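Side-chain contacts in nucleoporin NUP82 (Saccharomyces cerevisiae, PDB 3PBP), which serves as a structural constituent of the yeast nuclear pore complex, its N-terminal domain, described here, containing the region that interacts with NUP116: residues A[61-66]-A[87-92]; A[72-77]-A[137-142]; A[436-441]-A[445-450]. The protein carries 1 engineered substitution. One frame throughout, in Å; residues are numbered along the deposited sequence.

Contact 1 of 3, residues A[61-66]-A[87-92]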
ATOM      1  N   ARG A  61     -16.174  20.063  22.505  1.00 66.26           N
ATOM      2  CA  ARG A  61     -17.124  20.860  21.748  1.00 67.51           C
ATOM      3  C   ARG A  61     -17.135  20.478  20.273  1.00 65.49           C
ATOM      4  O   ARG A  61     -18.122  20.682  19.589  1.00 65.25           O
ATOM      5  CB  ARG A  61     -16.768  22.340  21.882  1.00 71.30           C
ATOM      6  CG  ARG A  61     -17.926  23.285  21.597  1.00 76.11           C
ATOM      7  CD  ARG A  61     -17.503  24.373  20.635  1.00 78.97           C
ATOM      8  NE  ARG A  61     -16.214  24.946  21.005  1.00 81.52           N
ATOM      9  CZ  ARG A  61     -15.563  25.841  20.264  1.00 83.93           C
ATOM     10  NH1 ARG A  61     -16.094  26.256  19.115  1.00 82.93           N
ATOM     11  NH2 ARG A  61     -14.382  26.318  20.667  1.00 84.48           N
ATOM     12  N   HIS A  62     -16.028  19.922  19.792  1.00 65.53           N
ATOM     13  CA  HIS A  62     -15.909  19.529  18.389  1.00 64.42           C
ATOM     14  C   HIS A  62     -15.947  18.024  18.171  1.00 62.78           C
ATOM     15  O   HIS A  62     -16.346  17.557  17.106  1.00 62.99           O
ATOM     16  CB  HIS A  62     -14.612  20.080  17.811  1.00 66.08           C
ATOM     17  CG  HIS A  62     -14.590  21.570  17.714  1.00 70.02           C
ATOM     18  ND1 HIS A  62     -15.335  22.266  16.783  1.00 71.62           N
ATOM     19  CD2 HIS A  62     -13.932  22.502  18.443  1.00 70.70           C
ATOM     20  CE1 HIS A  62     -15.136  23.563  16.943  1.00 72.26           C
ATOM     21  NE2 HIS A  62     -14.288  23.734  17.944  1.00 72.95           N
ATOM     22  N   LEU A  63     -15.526  17.267  19.179  1.00 60.74           N
ATOM     23  CA  LEU A  63     -15.515  15.817  19.077  1.00 58.68           C
ATOM     24  C   LEU A  63     -15.339  15.159  20.426  1.00 58.34           C
ATOM     25  O   LEU A  63     -14.467  15.537  21.214  1.00 57.23           O
ATOM     26  CB  LEU A  63     -14.382  15.347  18.149  1.00 58.67           C
ATOM     27  CG  LEU A  63     -14.016  13.850  18.164  1.00 57.57           C
ATOM     28  CD1 LEU A  63     -15.174  13.008  17.662  1.00 55.83           C
ATOM     29  CD2 LEU A  63     -12.800  13.625  17.296  1.00 57.92           C
ATOM     30  N   VAL A  64     -16.190  14.176  20.688  1.00 58.23           N
ATOM     31  CA  VAL A  64     -16.113  13.407  21.918  1.00 58.19           C
ATOM     32  C   VAL A  64     -15.661  12.050  21.397  1.00 59.01           C
ATOM     33  O   VAL A  64     -16.301  11.477  20.513  1.00 58.89           O
ATOM     34  CB  VAL A  64     -17.493  13.286  22.608  1.00 56.81           C
ATOM     35  CG1 VAL A  64     -17.412  12.268  23.727  1.00 56.50           C
ATOM     36  CG2 VAL A  64     -17.923  14.631  23.162  1.00 54.52           C
ATOM     37  N   LEU A  65     -14.551  11.545  21.915  1.00 59.18           N
ATOM     38  CA  LEU A  65     -14.042  10.265  21.442  1.00 60.57           C
ATOM     39  C   LEU A  65     -14.698   9.070  22.126  1.00 62.52           C
ATOM     40  O   LEU A  65     -15.244   9.201  23.225  1.00 64.22           O
ATOM     41  CB  LEU A  65     -12.522  10.186  21.659  1.00 57.75           C
ATOM     42  CG  LEU A  65     -11.618  11.168  20.916  1.00 56.64           C
ATOM     43  CD1 LEU A  65     -10.184  10.977  21.391  1.00 54.77           C
ATOM     44  CD2 LEU A  65     -11.736  10.956  19.408  1.00 55.02           C
ATOM     45  N   ASP A  66     -14.667   7.917  21.454  1.00 63.43           N
ATOM     46  CA  ASP A  66     -15.171   6.665  22.017  1.00 63.77           C
ATOM     47  C   ASP A  66     -14.056   5.672  21.710  1.00 63.43           C
ATOM     48  O   ASP A  66     -13.220   5.948  20.851  1.00 63.48           O
ATOM     49  CB  ASP A  66     -16.533   6.254  21.408  1.00 64.00           C
ATOM     50  CG  ASP A  66     -16.465   5.911  19.926  1.00 65.90           C
ATOM     51  OD1 ASP A  66     -15.748   4.956  19.558  1.00 65.65           O
ATOM     52  OD2 ASP A  66     -17.156   6.586  19.122  1.00 68.10           O
ATOM     53  N   GLU A  87     -15.783   8.781  10.016  1.00 59.21           N
ATOM     54  CA  GLU A  87     -15.284  10.130   9.814  1.00 60.00           C
ATOM     55  C   GLU A  87     -13.821  10.342  10.203  1.00 58.49           C
ATOM     56  O   GLU A  87     -13.220   9.522  10.901  1.00 56.22           O
ATOM     57  CB  GLU A  87     -16.187  11.112  10.564  1.00 62.67           C
ATOM     58  CG  GLU A  87     -16.236  10.899  12.071  1.00 66.20           C
ATOM     59  CD  GLU A  87     -17.336  11.724  12.733  1.00 70.02           C
ATOM     60  OE1 GLU A  87     -17.665  12.812  12.194  1.00 70.79           O
ATOM     61  OE2 GLU A  87     -17.861  11.292  13.793  1.00 71.48           O
ATOM     62  N   ILE A  88     -13.269  11.460   9.737  1.00 57.48           N
ATOM     63  CA  ILE A  88     -11.882  11.836   9.989  1.00 56.71           C
ATOM     64  C   ILE A  88     -11.774  13.293  10.465  1.00 56.83           C
ATOM     65  O   ILE A  88     -12.387  14.197   9.881  1.00 56.22           O
ATOM     66  CB  ILE A  88     -11.028  11.718   8.686  1.00 55.85           C
ATOM     67  CG1 ILE A  88     -11.064  10.286   8.146  1.00 54.29           C
ATOM     68  CG2 ILE A  88      -9.587  12.155   8.957  1.00 55.33           C
ATOM     69  CD1 ILE A  88     -10.413  10.126   6.766  1.00 51.91           C
ATOM     70  N   PHE A  89     -10.994  13.515  11.519  1.00 55.58           N
ATOM     71  CA  PHE A  89     -10.765  14.868  12.022  1.00 56.91           C
ATOM     72  C   PHE A  89      -9.267  15.141  12.008  1.00 57.87           C
ATOM     73  O   PHE A  89      -8.469  14.246  12.279  1.00 58.86           O
ATOM     74  CB  PHE A  89     -11.221  15.037  13.472  1.00 56.77           C
ATOM     75  CG  PHE A  89     -12.699  14.975  13.664  1.00 59.21           C
ATOM     76  CD1 PHE A  89     -13.355  13.742  13.790  1.00 60.05           C
ATOM     77  CD2 PHE A  89     -13.443  16.147  13.761  1.00 58.75           C
ATOM     78  CE1 PHE A  89     -14.730  13.676  14.013  1.00 58.63           C
ATOM     79  CE2 PHE A  89     -14.815  16.091  13.983  1.00 59.55           C
ATOM     80  CZ  PHE A  89     -15.460  14.852  14.111  1.00 59.11           C
ATOM     81  N   VAL A  90      -8.880  16.373  11.699  1.00 57.23           N
ATOM     82  CA  VAL A  90      -7.475  16.726  11.732  1.00 57.49           C
ATOM     83  C   VAL A  90      -7.336  18.004  12.555  1.00 59.41           C
ATOM     84  O   VAL A  90      -7.893  19.052  12.210  1.00 59.42           O
ATOM     85  CB  VAL A  90      -6.899  16.923  10.329  1.00 56.90           C
ATOM     86  CG1 VAL A  90      -5.468  17.434  10.424  1.00 56.26           C
ATOM     87  CG2 VAL A  90      -6.920  15.603   9.587  1.00 55.59           C
HETATM   88  N   MSE A  91      -6.603  17.896  13.662  1.00 60.78           N
HETATM   89  CA  MSE A  91      -6.386  19.016  14.559  1.00 61.33           C
HETATM   90  C   MSE A  91      -4.935  19.430  14.652  1.00 59.74           C
HETATM   91  O   MSE A  91      -4.029  18.602  14.582  1.00 59.57           O
HETATM   92  CB  MSE A  91      -6.896  18.670  15.943  1.00 65.53           C
HETATM   93  CG  MSE A  91      -8.389  18.606  16.005  1.00 73.48           C
HETATM   94 SE   MSE A  91      -9.041  17.965  17.706  1.00 91.13          SE
HETATM   95  CE  MSE A  91     -10.723  17.192  17.123  1.00 81.42           C
ATOM     96  N   GLU A  92      -4.731  20.728  14.833  1.00 57.71           N
ATOM     97  CA  GLU A  92      -3.404  21.298  14.936  1.00 56.67           C
ATOM     98  C   GLU A  92      -3.013  21.450  16.398  1.00 55.78           C
ATOM     99  O   GLU A  92      -3.713  22.115  17.153  1.00 55.86           O
ATOM    100  CB  GLU A  92      -3.403  22.662  14.248  1.00 57.78           C
ATOM    101  CG  GLU A  92      -2.051  23.328  14.133  1.00 62.41           C
ATOM    102  CD  GLU A  92      -2.104  24.602  13.306  1.00 65.08           C
ATOM    103  OE1 GLU A  92      -2.665  25.611  13.785  1.00 66.30           O
ATOM    104  OE2 GLU A  92      -1.590  24.593  12.165  1.00 67.05           O
TER
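Leu63 lays its forked end over one face of the Phe89 ring, and this CH-pi contact carries the junction. Its CD2 sits 3.9 Å from the centroid of the Phe89 ring, 23° off the normal, displaced toward CD1 of that ring, while Leu63 CD1 reaches the Phe89 CE1 atom at 3.7 Å. With chi1 of Leu63 at 167°, CG swings opposite its own amide nitrogen and the fork is carried down onto the ring. His113 of strand 110-115 meets the same ring edge-to-face. The CD2 methyl also serves a plain apolar contact: Leu63 CD2 lies 4.1 Å from CE of Met91, modelled as selenomethionine, whose extended chain rises from the strand beside Phe89.

The polar component is small. The carbonyl oxygen of His62 comes within 3.8 Å of Phe89 CE2, obliquely to the ring. The polar edge of the imidazole is engaged elsewhere, NE2 bonding to Asp107, which also forms a salt bridge with Arg61.

No hydrogen bond joins the two segments. The linker between strands 55-58 and 70-73 is therefore held on strand 87-92 by apolar and CH-pi contacts, while Arg61 and the His62 imidazole find a shared partner in Asp107.

Contact 2 of 3, residues A[72-77]-A[137-142]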
ATOM      1  N   ILE A  72      -3.720   9.257  15.218  1.00 51.98           N
ATOM      2  CA  ILE A  72      -2.314   9.189  14.861  1.00 49.85           C
ATOM      3  C   ILE A  72      -1.765  10.594  14.816  1.00 49.29           C
ATOM      4  O   ILE A  72      -2.512  11.560  14.715  1.00 49.70           O
ATOM      5  CB  ILE A  72      -2.105   8.520  13.484  1.00 49.18           C
ATOM      6  CG1 ILE A  72      -2.906   9.269  12.423  1.00 49.92           C
ATOM      7  CG2 ILE A  72      -2.549   7.079  13.534  1.00 45.92           C
ATOM      8  CD1 ILE A  72      -2.676   8.780  11.029  1.00 49.01           C
ATOM      9  N   SER A  73      -0.448  10.701  14.875  1.00 49.65           N
ATOM     10  CA  SER A  73       0.215  11.994  14.853  1.00 49.87           C
ATOM     11  C   SER A  73       1.154  12.114  13.672  1.00 49.15           C
ATOM     12  O   SER A  73       1.729  11.129  13.232  1.00 49.47           O
ATOM     13  CB  SER A  73       1.007  12.179  16.146  1.00 51.17           C
ATOM     14  OG  SER A  73       1.938  13.245  16.041  1.00 55.23           O
ATOM     15  N   SER A  74       1.298  13.317  13.134  1.00 48.83           N
ATOM     16  CA  SER A  74       2.230  13.495  12.038  1.00 48.22           C
ATOM     17  C   SER A  74       3.610  13.423  12.706  1.00 47.79           C
ATOM     18  O   SER A  74       3.762  13.792  13.870  1.00 45.17           O
ATOM     19  CB  SER A  74       2.020  14.854  11.382  1.00 48.03           C
ATOM     20  OG  SER A  74       2.345  15.901  12.272  1.00 49.62           O
ATOM     21  N   THR A  75       4.614  12.933  11.984  1.00 49.13           N
ATOM     22  CA  THR A  75       5.954  12.820  12.559  1.00 49.00           C
ATOM     23  C   THR A  75       6.474  14.161  13.056  1.00 48.68           C
ATOM     24  O   THR A  75       7.183  14.222  14.060  1.00 48.35           O
ATOM     25  CB  THR A  75       6.934  12.236  11.538  1.00 50.05           C
ATOM     26  OG1 THR A  75       6.573  10.879  11.273  1.00 50.55           O
ATOM     27  CG2 THR A  75       8.350  12.265  12.067  1.00 50.62           C
ATOM     28  N   SER A  76       6.128  15.233  12.342  1.00 48.29           N
ATOM     29  CA  SER A  76       6.537  16.579  12.730  1.00 46.22           C
ATOM     30  C   SER A  76       5.924  16.930  14.076  1.00 46.86           C
ATOM     31  O   SER A  76       6.407  17.811  14.775  1.00 47.44           O
ATOM     32  CB  SER A  76       6.040  17.590  11.720  1.00 45.65           C
ATOM     33  OG  SER A  76       4.640  17.735  11.845  1.00 44.99           O
ATOM     34  N   GLY A  77       4.836  16.250  14.422  1.00 48.75           N
ATOM     35  CA  GLY A  77       4.162  16.499  15.686  1.00 48.20           C
ATOM     36  C   GLY A  77       3.262  17.712  15.672  1.00 48.77           C
ATOM     37  O   GLY A  77       2.796  18.150  16.712  1.00 48.94           O
ATOM     38  N   TYR A 137       4.188  18.828   2.255  1.00 52.98           N
ATOM     39  CA  TYR A 137       4.552  20.095   2.866  1.00 53.93           C
ATOM     40  C   TYR A 137       3.492  20.447   3.927  1.00 53.00           C
ATOM     41  O   TYR A 137       2.286  20.365   3.681  1.00 50.36           O
ATOM     42  CB  TYR A 137       4.623  21.170   1.781  1.00 55.57           C
ATOM     43  CG  TYR A 137       4.942  22.549   2.286  1.00 58.55           C
ATOM     44  CD1 TYR A 137       6.181  22.842   2.852  1.00 58.24           C
ATOM     45  CD2 TYR A 137       3.996  23.568   2.205  1.00 60.44           C
ATOM     46  CE1 TYR A 137       6.465  24.116   3.321  1.00 59.21           C
ATOM     47  CE2 TYR A 137       4.272  24.844   2.671  1.00 61.47           C
ATOM     48  CZ  TYR A 137       5.502  25.111   3.225  1.00 60.90           C
ATOM     49  OH  TYR A 137       5.756  26.380   3.687  1.00 63.39           O
ATOM     50  N   ARG A 138       3.950  20.820   5.113  1.00 53.22           N
ATOM     51  CA  ARG A 138       3.047  21.155   6.204  1.00 53.53           C
ATOM     52  C   ARG A 138       2.086  20.016   6.566  1.00 52.71           C
ATOM     53  O   ARG A 138       0.988  20.268   7.056  1.00 52.39           O
ATOM     54  CB  ARG A 138       2.247  22.413   5.865  1.00 55.83           C
ATOM     55  CG  ARG A 138       3.108  23.642   5.639  1.00 60.19           C
ATOM     56  CD  ARG A 138       2.491  24.870   6.280  1.00 64.47           C
ATOM     57  NE  ARG A 138       1.247  25.281   5.636  1.00 68.25           N
ATOM     58  CZ  ARG A 138       0.174  25.716   6.295  1.00 71.24           C
ATOM     59  NH1 ARG A 138       0.192  25.792   7.627  1.00 70.77           N
ATOM     60  NH2 ARG A 138      -0.919  26.076   5.624  1.00 72.45           N
ATOM     61  N   ASP A 139       2.503  18.772   6.329  1.00 52.00           N
ATOM     62  CA  ASP A 139       1.696  17.590   6.647  1.00 52.31           C
ATOM     63  C   ASP A 139       0.278  17.690   6.121  1.00 52.51           C
ATOM     64  O   ASP A 139      -0.638  17.123   6.713  1.00 51.50           O
ATOM     65  CB  ASP A 139       1.624  17.389   8.160  1.00 54.25           C
ATOM     66  CG  ASP A 139       2.981  17.122   8.781  1.00 57.16           C
ATOM     67  OD1 ASP A 139       3.619  16.116   8.405  1.00 61.15           O
ATOM     68  OD2 ASP A 139       3.414  17.911   9.647  1.00 56.74           O
ATOM     69  N   SER A 140       0.110  18.388   5.000  1.00 53.63           N
ATOM     70  CA  SER A 140      -1.201  18.627   4.399  1.00 54.53           C
ATOM     71  C   SER A 140      -1.873  17.499   3.641  1.00 54.86           C
ATOM     72  O   SER A 140      -2.908  17.724   3.011  1.00 56.81           O
ATOM     73  CB  SER A 140      -1.125  19.833   3.464  1.00 54.61           C
ATOM     74  OG  SER A 140      -0.169  19.601   2.444  1.00 56.18           O
ATOM     75  N   CYS A 141      -1.324  16.294   3.694  1.00 53.21           N
ATOM     76  CA  CYS A 141      -1.937  15.206   2.953  1.00 52.80           C
ATOM     77  C   CYS A 141      -2.219  13.932   3.759  1.00 52.17           C
ATOM     78  O   CYS A 141      -1.321  13.382   4.391  1.00 51.81           O
ATOM     79  CB  CYS A 141      -1.056  14.881   1.753  1.00 53.25           C
ATOM     80  SG  CYS A 141      -1.613  13.482   0.776  1.00 59.05           S
ATOM     81  N   ILE A 142      -3.470  13.471   3.752  1.00 50.82           N
ATOM     82  CA  ILE A 142      -3.791  12.238   4.462  1.00 50.08           C
ATOM     83  C   ILE A 142      -4.221  11.164   3.470  1.00 50.26           C
ATOM     84  O   ILE A 142      -4.962  11.419   2.514  1.00 49.78           O
ATOM     85  CB  ILE A 142      -4.904  12.412   5.543  1.00 50.14           C
ATOM     86  CG1 ILE A 142      -6.221  12.849   4.901  1.00 48.27           C
ATOM     87  CG2 ILE A 142      -4.439  13.385   6.613  1.00 45.52           C
ATOM     88  CD1 ILE A 142      -7.384  12.812   5.870  1.00 48.11           C
TER
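Ser74 and Asp139 bring their CA atoms to 6.8 Å where a type I turn, Ser74 to Gly77, faces the loop ahead of strand 141-146. The turn is closed by Gly77 N bonding to Ser74 O at 2.7 Å; Ser73 OG reaches the same oxygen from the other face of its plane, so two donors grip it.

Across the gap, one carboxylate oxygen does most of the work. Asp139 holds CG anti to its carbonyl carbon (chi1 -63°), which turns the carboxylate to the serines. Ser76 OG donates to Asp139 OD2 at 2.5 Å, meeting it on the syn side, 27° out of the carboxylate plane. Ser74 OG stands 3.5 Å from the same Asp139 OD2, a long, weak bond at most; whether its proton goes there or to Ser76 OG, 3.0 Å from Ser74 OG, is not settled. Both serine oxygens also accept backbone amides, Ser76 OG from Asp78 and Ser74 OG from Leu79. A leucine in place of Asp139 would probably leave the Ser76 hydroxyl without its carboxylate acceptor and remove the polar link between the two loops.

In the beta-propeller fold of this domain, this contact joins the loops between the first and second strands of two successive blades.

Contact 3 of 3, residues A[436-441]-A[445-450]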
ATOM      1  N   ASN A 436      13.822   7.007  26.426  1.00 88.83           N
ATOM      2  CA  ASN A 436      12.894   6.098  27.074  1.00 86.29           C
ATOM      3  C   ASN A 436      11.734   5.735  26.165  1.00 84.28           C
ATOM      4  O   ASN A 436      11.552   6.327  25.104  1.00 83.63           O
ATOM      5  CB  ASN A 436      12.357   6.745  28.345  1.00 87.39           C
ATOM      6  CG  ASN A 436      13.460   7.157  29.288  1.00 88.70           C
ATOM      7  OD1 ASN A 436      14.158   6.314  29.847  1.00 88.75           O
ATOM      8  ND2 ASN A 436      13.635   8.466  29.464  1.00 89.96           N
ATOM      9  N   LEU A 437      10.955   4.750  26.596  1.00 81.97           N
ATOM     10  CA  LEU A 437       9.795   4.299  25.850  1.00 80.24           C
ATOM     11  C   LEU A 437       8.590   4.426  26.757  1.00 80.33           C
ATOM     12  O   LEU A 437       8.551   3.834  27.826  1.00 80.83           O
ATOM     13  CB  LEU A 437       9.962   2.845  25.429  1.00 77.82           C
ATOM     14  CG  LEU A 437       8.751   2.191  24.769  1.00 77.23           C
ATOM     15  CD1 LEU A 437       8.415   2.892  23.456  1.00 77.39           C
ATOM     16  CD2 LEU A 437       9.061   0.730  24.528  1.00 76.31           C
ATOM     17  N   ALA A 438       7.610   5.213  26.345  1.00 80.99           N
ATOM     18  CA  ALA A 438       6.416   5.380  27.148  1.00 82.10           C
ATOM     19  C   ALA A 438       5.369   4.407  26.648  1.00 83.73           C
ATOM     20  O   ALA A 438       5.035   4.403  25.471  1.00 84.55           O
ATOM     21  CB  ALA A 438       5.904   6.806  27.041  1.00 81.40           C
ATOM     22  N   LEU A 439       4.870   3.561  27.539  1.00 86.77           N
ATOM     23  CA  LEU A 439       3.841   2.593  27.184  1.00 89.33           C
ATOM     24  C   LEU A 439       2.547   3.076  27.798  1.00 91.41           C
ATOM     25  O   LEU A 439       2.396   3.105  29.014  1.00 91.82           O
ATOM     26  CB  LEU A 439       4.191   1.209  27.726  1.00 89.79           C
ATOM     27  CG  LEU A 439       5.449   0.588  27.118  1.00 91.17           C
ATOM     28  CD1 LEU A 439       5.706  -0.780  27.734  1.00 91.60           C
ATOM     29  CD2 LEU A 439       5.274   0.474  25.607  1.00 91.43           C
HETATM   30  N   MSE A 440       1.616   3.472  26.946  1.00 94.38           N
HETATM   31  CA  MSE A 440       0.335   3.974  27.404  1.00 98.66           C
HETATM   32  C   MSE A 440      -0.776   2.970  27.164  1.00 98.76           C
HETATM   33  O   MSE A 440      -0.805   2.298  26.138  1.00 98.81           O
HETATM   34  CB  MSE A 440      -0.003   5.263  26.658  1.00104.32           C
HETATM   35  CG  MSE A 440      -1.372   5.865  26.980  1.00111.23           C
HETATM   36 SE   MSE A 440      -1.379   6.917  28.610  1.00121.29          SE
HETATM   37  CE  MSE A 440       0.185   8.019  28.214  1.00118.40           C
ATOM     38  N   SER A 441      -1.691   2.871  28.121  1.00 99.27           N
ATOM     39  CA  SER A 441      -2.839   1.978  28.002  1.00 99.84           C
ATOM     40  C   SER A 441      -3.991   2.621  28.760  1.00100.18           C
ATOM     41  O   SER A 441      -3.808   3.609  29.477  1.00100.78           O
ATOM     42  CB  SER A 441      -2.538   0.586  28.576  1.00 98.90           C
ATOM     43  OG  SER A 441      -2.442   0.615  29.987  1.00 99.38           O
ATOM     44  N   LEU A 445       0.395   3.851  32.408  1.00 93.25           N
ATOM     45  CA  LEU A 445       1.333   4.740  31.745  1.00 91.61           C
ATOM     46  C   LEU A 445       2.692   4.382  32.330  1.00 90.94           C
ATOM     47  O   LEU A 445       3.051   4.838  33.412  1.00 89.98           O
ATOM     48  CB  LEU A 445       1.012   6.205  32.033  1.00 90.91           C
ATOM     49  CG  LEU A 445       2.115   7.178  31.596  1.00 90.16           C
ATOM     50  CD1 LEU A 445       2.583   6.863  30.180  1.00 88.85           C
ATOM     51  CD2 LEU A 445       1.591   8.594  31.691  1.00 90.18           C
ATOM     52  N   THR A 446       3.432   3.548  31.607  1.00 90.74           N
ATOM     53  CA  THR A 446       4.744   3.090  32.036  1.00 90.71           C
ATOM     54  C   THR A 446       5.860   3.712  31.216  1.00 90.58           C
ATOM     55  O   THR A 446       5.640   4.156  30.098  1.00 91.27           O
ATOM     56  CB  THR A 446       4.846   1.577  31.887  1.00 91.23           C
ATOM     57  OG1 THR A 446       3.793   0.962  32.633  1.00 91.71           O
ATOM     58  CG2 THR A 446       6.184   1.074  32.392  1.00 92.88           C
ATOM     59  N   PHE A 447       7.059   3.742  31.782  1.00 90.65           N
ATOM     60  CA  PHE A 447       8.219   4.282  31.089  1.00 91.56           C
ATOM     61  C   PHE A 447       9.329   3.257  31.239  1.00 92.69           C
ATOM     62  O   PHE A 447       9.434   2.608  32.276  1.00 93.26           O
ATOM     63  CB  PHE A 447       8.647   5.630  31.693  1.00 90.07           C
ATOM     64  CG  PHE A 447       7.628   6.722  31.513  1.00 89.57           C
ATOM     65  CD1 PHE A 447       6.465   6.742  32.273  1.00 89.52           C
ATOM     66  CD2 PHE A 447       7.799   7.698  30.542  1.00 89.37           C
ATOM     67  CE1 PHE A 447       5.484   7.713  32.065  1.00 89.37           C
ATOM     68  CE2 PHE A 447       6.822   8.673  30.327  1.00 89.72           C
ATOM     69  CZ  PHE A 447       5.665   8.676  31.090  1.00 89.05           C
ATOM     70  N   GLN A 448      10.144   3.095  30.201  1.00 94.34           N
ATOM     71  CA  GLN A 448      11.236   2.131  30.240  1.00 96.00           C
ATOM     72  C   GLN A 448      12.457   2.651  29.514  1.00 97.59           C
ATOM     73  O   GLN A 448      12.338   3.373  28.529  1.00 98.10           O
ATOM     74  CB  GLN A 448      10.792   0.819  29.610  1.00 95.26           C
ATOM     75  CG  GLN A 448       9.480   0.343  30.163  1.00 95.96           C
ATOM     76  CD  GLN A 448       9.186  -1.076  29.802  1.00 96.49           C
ATOM     77  OE1 GLN A 448       8.205  -1.655  30.274  1.00 96.66           O
ATOM     78  NE2 GLN A 448      10.034  -1.659  28.961  1.00 96.19           N
ATOM     79  N   ASN A 449      13.630   2.270  30.002  1.00 99.71           N
ATOM     80  CA  ASN A 449      14.879   2.713  29.404  1.00102.14           C
ATOM     81  C   ASN A 449      15.127   2.027  28.072  1.00103.74           C
ATOM     82  O   ASN A 449      14.795   0.857  27.895  1.00104.11           O
ATOM     83  CB  ASN A 449      16.034   2.431  30.359  1.00103.17           C
ATOM     84  CG  ASN A 449      15.857   3.117  31.706  1.00104.44           C
ATOM     85  OD1 ASN A 449      15.953   4.343  31.813  1.00105.04           O
ATOM     86  ND2 ASN A 449      15.588   2.326  32.742  1.00104.07           N
ATOM     87  N   ILE A 450      15.701   2.774  27.137  1.00105.56           N
ATOM     88  CA  ILE A 450      16.013   2.257  25.811  1.00107.34           C
ATOM     89  C   ILE A 450      17.501   2.479  25.559  1.00109.14           C
ATOM     90  O   ILE A 450      18.010   3.585  25.740  1.00109.10           O
ATOM     91  CB  ILE A 450      15.207   2.995  24.709  1.00106.81           C
ATOM     92  CG1 ILE A 450      13.704   2.843  24.954  1.00105.76           C
ATOM     93  CG2 ILE A 450      15.583   2.445  23.341  1.00107.18           C
ATOM     94  CD1 ILE A 450      13.206   1.408  24.914  1.00105.15           C
TER
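Met440, a selenomethionine here, curls its chain so that CE overlaps both methyls of Leu445, with Leu445 CD2 3.8 Å from Met440 CE. The bends at chi2 (82°) and chi3 (50°) fold the end back toward the neighbouring strand. On the same face, Ala438 CB meets Phe447 CE2 at 3.9 Å, obliquely to the ring; Phe13, from the N-terminal segment, meets that ring edge-to-face.

The opposite face carries Leu437, Leu439, Thr446 and Gln448. Leu439 CD1 lies 3.7 Å from Gln448 OE1, an apolar methyl beside the amide, whose NE2 is bonded to the Ile417 backbone oxygen of strand 413-419. At the open end of the hairpin, Ile450 folds over so that its CD1 touches Leu437 CB at 3.6 Å.

Between the faces runs the backbone ladder. Leu437 pairs with Gln448 and Leu439 with Thr446 as hydrogen-bonded pairs, two bonds each; Leu437 N to Gln448 O spans 2.7 Å and lies in the carbonyl plane. Ala438 with Phe447 and Met440 with Leu445 are non-hydrogen-bonded pairs.

This is an antiparallel beta hairpin in the last blade of the propeller; the contact with Phe13 is consistent with closure of the ring by the N-terminal segment.

Overall arrangement
From the N terminus, the chain leaves strand 55-58, and contact 1 closes a short loop by folding the linker 61-66 back against strand 87-92. Contact 2 starts within that loop, at 72-77, and closes much later, at 137-142, so the two cross. Both reach the sheet that holds strands 70-73 and 87-92: contact 1 lays on it the linker from the preceding sheet, and contact 2 joins its 74-77 turn to the loop before strand 141-146 of the next sheet. They meet directly where Ile88 CG2 packs on Ile142 CD1 at 3.8 Å. Contact 3 comes in series near the C terminus, its nearest atoms about 12 Å from either of the others, and pairs strands within one sheet.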